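Local coordinates for contact-dependent inhibitor A (Enterobacter cloacae subsp. cloacae, PDB 4NTQ), which probably acts as a ribosomal RNase toxin delivered into target bacteria, and is held here by its immunity protein, at residues A[212-215]-A[221-224]; A[225-228]-A[232-235]. All coordinates share one frame; numbering follows the deposited sequence.

Interaction 1. Residues A[212-215]-A[221-224]; sequences GWKM and KRIG
The carbonyl of Met215, a selenomethionine, receives two donors from the returning strand. Ile223 N gives its hydrogen to Met215 O over 2.9 Å, nearly straight yet 31° off the carbonyl plane, and Arg222 CA adds a weaker CA-H...O contact to Met215 O at 3.5 Å. Gly224 O serves the other strand in a similar way: Met215 N reaches it at 3.0 Å, while the CA-H of Lys214 leans on the same oxygen. The directions of the short strands 213-215 and 222-224 differ by 132°, well away from strictly antiparallel, and Gly224 adopts a positive phi, a region where glycine is at ease. On one face of the hairpin, CG of Met215 rests on CG1 of Ile223 at 3.9 Å, with SE touching Ile223 CD1 farther out; Leu230 and Ile200 also pack against Met215. The other face carries Lys214 and Arg222. In Arg222, CG anti to the backbone N (chi1 -176°) and an extended chain to NE carry the guanidinium over to Lys214. CD of Lys214 lies 3.3 Å above the guanidinium plane, offset toward the rim. The lysine chain bends at chi2 and chi4, and NZ ends 3.5 Å from Arg222 NH2, two donors that do not bond to each other. Both instead bond to Thr225 OG1; Lys214 NZ also pairs with Asp203, and Arg222 NE with Asp235 O. On the CdiI immunity chain, Glu30 makes a salt bridge to Arg222 NH1, to which Asn93 also bonds. Backbone bonds thus close the hairpin, while two neighbouring cationic ends are brought together by one shared acceptor, Thr225 OG1, with Asp203 and Glu30 probably offsetting their charge, the latter supplied by the immunity protein as it covers this patch of the toxin.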
# COMPACT_ATOMS: atom_id res chain seq x y z
N GLY A 212 -11.13 7.85 10.26
CA GLY A 212 -10.64 6.58 10.76
C GLY A 212 -9.19 6.31 10.40
O GLY A 212 -8.52 7.16 9.83
N TRP A 213 -8.71 5.11 10.70
CA TRP A 213 -7.30 4.78 10.48
C TRP A 213 -7.11 3.40 9.86
O TRP A 213 -7.92 2.50 10.06
CB TRP A 213 -6.55 4.80 11.81
CG TRP A 213 -6.53 6.12 12.53
CD1 TRP A 213 -7.36 6.51 13.54
CD2 TRP A 213 -5.63 7.21 12.30
NE1 TRP A 213 -7.03 7.78 13.95
CE2 TRP A 213 -5.98 8.23 13.20
CE3 TRP A 213 -4.57 7.43 11.41
CZ2 TRP A 213 -5.30 9.45 13.25
CZ3 TRP A 213 -3.90 8.63 11.46
CH2 TRP A 213 -4.26 9.63 12.37
N LYS A 214 -6.03 3.24 9.10
CA LYS A 214 -5.57 1.91 8.72
C LYS A 214 -4.33 1.66 9.56
O LYS A 214 -3.54 2.57 9.76
CB LYS A 214 -5.23 1.85 7.23
CG LYS A 214 -6.37 2.30 6.33
CD LYS A 214 -6.98 1.13 5.58
CE LYS A 214 -8.17 1.55 4.71
NZ LYS A 214 -9.49 1.29 5.38
N MSE A 215 -4.17 0.44 10.07
CA MSE A 215 -3.03 0.14 10.93
C MSE A 215 -2.16 -0.94 10.34
O MSE A 215 -2.66 -1.87 9.73
CB MSE A 215 -3.50 -0.27 12.32
CG MSE A 215 -2.39 -0.63 13.29
SE MSE A 215 -3.10 -1.07 15.06
CE MSE A 215 -4.24 0.50 15.29
N LYS A 221 2.70 -5.26 7.99
CA LYS A 221 1.52 -6.01 7.57
C LYS A 221 0.29 -5.25 8.05
O LYS A 221 0.24 -4.79 9.20
CB LYS A 221 1.53 -7.40 8.19
CG LYS A 221 2.78 -8.21 7.94
CD LYS A 221 2.68 -9.03 6.66
CE LYS A 221 3.86 -9.99 6.55
NZ LYS A 221 3.95 -10.88 7.73
N ARG A 222 -0.71 -5.11 7.18
CA ARG A 222 -1.97 -4.48 7.56
C ARG A 222 -2.72 -5.35 8.54
O ARG A 222 -2.95 -6.54 8.28
CB ARG A 222 -2.84 -4.24 6.34
CG ARG A 222 -4.14 -3.49 6.60
CD ARG A 222 -4.71 -2.98 5.27
NE ARG A 222 -6.12 -2.62 5.34
CZ ARG A 222 -6.80 -2.06 4.34
NH1 ARG A 222 -6.19 -1.80 3.19
NH2 ARG A 222 -8.09 -1.76 4.49
N ILE A 223 -3.11 -4.77 9.67
CA ILE A 223 -3.84 -5.53 10.68
C ILE A 223 -5.18 -4.88 11.02
O ILE A 223 -5.71 -5.06 12.12
CB ILE A 223 -3.02 -5.78 11.96
CG1 ILE A 223 -2.45 -4.48 12.51
CG2 ILE A 223 -1.91 -6.79 11.69
CD1 ILE A 223 -1.79 -4.64 13.90
N GLY A 224 -5.70 -4.12 10.06
CA GLY A 224 -7.08 -3.68 10.11
C GLY A 224 -7.41 -2.24 9.77
O GLY A 224 -6.55 -1.35 9.75

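Interaction 2. Residues A[225-228]-A[232-235]; sequences TYDS and RIKD
Thr225 faces both Ile233 and Lys234, the pattern of a classic beta bulge. Its N donates to Lys234 O at 2.8 Å, and its O accepts from Ile233 N at 2.9 Å in an almost straight bond (170°). CB of Thr225 lies alongside CG of Lys234, the two side chains pointing the same way, while OG1 turns to Lys214. Tyr226 then meets Arg232 in a non-hydrogen-bonded pair. CA of Arg232 sits over a face of the phenol ring, 4.0 Å from its centroid, a CH-pi contact; with CG anti to the backbone N (chi1 -160°) and the chain extended, the arginine's CB and CG continue across that face toward CZ. The phenol OH bonds to Ile223 O. At Asp227 the chain leaves the strand: its CB touches CD1 of Ile233 at 4.0 Å, the two side chains crossing at about a right angle, while OD2 takes the backbone N of Gly229 and of Asn231 and so ties down the turn. Beyond the ring, Arg232 NH2 forms a salt bridge with Asp235 OD1 at 3.0 Å, in the guanidinium plane but above that of the carboxylate, and Lys234 O lies over one guanidinium face. Asp235 O bonds Ser127 OG and its OD2 the N of Glu128, both of the CdiI chain; bulge, ring contact and salt bridge probably help to place the toxin's last residue there.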
# COMPACT_ATOMS: atom_id res chain seq x y z
N THR A 225 -8.69 -2.01 9.49
CA THR A 225 -9.23 -0.67 9.37
C THR A 225 -9.79 -0.32 10.74
O THR A 225 -10.43 -1.16 11.35
CB THR A 225 -10.34 -0.61 8.33
OG1 THR A 225 -9.77 -0.79 7.02
CG2 THR A 225 -11.05 0.74 8.39
N TYR A 226 -9.55 0.89 11.24
CA TYR A 226 -9.93 1.26 12.61
C TYR A 226 -10.71 2.56 12.69
O TYR A 226 -10.54 3.44 11.84
CB TYR A 226 -8.68 1.39 13.50
CG TYR A 226 -7.99 0.07 13.76
CD1 TYR A 226 -8.07 -0.54 15.01
CD2 TYR A 226 -7.26 -0.57 12.76
CE1 TYR A 226 -7.44 -1.76 15.25
CE2 TYR A 226 -6.64 -1.76 12.99
CZ TYR A 226 -6.72 -2.36 14.24
OH TYR A 226 -6.09 -3.56 14.44
N ASP A 227 -11.56 2.69 13.71
CA ASP A 227 -12.29 3.95 13.92
C ASP A 227 -11.43 5.00 14.62
O ASP A 227 -10.23 4.80 14.81
CB ASP A 227 -13.66 3.75 14.60
CG ASP A 227 -13.56 3.34 16.07
OD1 ASP A 227 -14.55 2.74 16.55
OD2 ASP A 227 -12.56 3.63 16.75
N SER A 228 -12.04 6.13 14.99
CA SER A 228 -11.26 7.27 15.48
C SER A 228 -10.66 7.03 16.86
O SER A 228 -9.85 7.82 17.34
CB SER A 228 -12.09 8.56 15.45
OG SER A 228 -13.18 8.52 16.35
N ARG A 232 -11.05 -1.75 16.03
CA ARG A 232 -11.06 -2.45 14.75
C ARG A 232 -12.47 -2.54 14.19
O ARG A 232 -13.40 -2.91 14.90
CB ARG A 232 -10.50 -3.86 14.93
CG ARG A 232 -10.02 -4.51 13.65
CD ARG A 232 -9.66 -5.97 13.89
NE ARG A 232 -8.99 -6.54 12.73
CZ ARG A 232 -9.63 -6.99 11.65
NH1 ARG A 232 -10.95 -6.92 11.59
NH2 ARG A 232 -8.95 -7.49 10.64
N ILE A 233 -12.61 -2.22 12.92
CA ILE A 233 -13.91 -2.23 12.27
C ILE A 233 -13.98 -3.43 11.36
O ILE A 233 -14.94 -4.18 11.39
CB ILE A 233 -14.11 -0.97 11.42
CG1 ILE A 233 -14.14 0.28 12.30
CG2 ILE A 233 -15.38 -1.09 10.59
CD1 ILE A 233 -15.25 0.28 13.31
N LYS A 234 -12.95 -3.58 10.54
CA LYS A 234 -12.90 -4.61 9.51
C LYS A 234 -11.45 -4.72 9.04
O LYS A 234 -10.56 -4.08 9.61
CB LYS A 234 -13.79 -4.22 8.34
CG LYS A 234 -13.37 -2.92 7.68
CD LYS A 234 -14.42 -2.38 6.72
CE LYS A 234 -13.95 -1.08 6.07
NZ LYS A 234 -15.01 -0.40 5.26
N ASP A 235 -11.22 -5.51 8.01
CA ASP A 235 -9.89 -5.62 7.43
C ASP A 235 -9.43 -4.26 6.89
O ASP A 235 -8.23 -4.03 6.81
CB ASP A 235 -9.86 -6.69 6.33
CG ASP A 235 -9.81 -8.10 6.88
OD1 ASP A 235 -10.26 -8.30 8.04
OD2 ASP A 235 -9.32 -9.00 6.17

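Overall arrangement
Along the chain, strand 213-216 runs into the turn that interaction 1 closes, bringing strand 222-226 back beside it; interaction 2 then closes the shorter turn that returns strand 232-234 to the outer side of 222-226. The two hairpins follow one another without nesting or crossing and share their middle strand. Together they build the C-terminal end of an antiparallel sheet that continues through strands 199-202 and 192-194 to 176-178, with 232-234 the outermost strand at the other edge. The contacts meet directly where Trp213 O probably bonds Tyr226 N at 2.6 Å and Met215 CB packs on Tyr226 CE2. Both also contribute residues to the surface held by the CdiI chain.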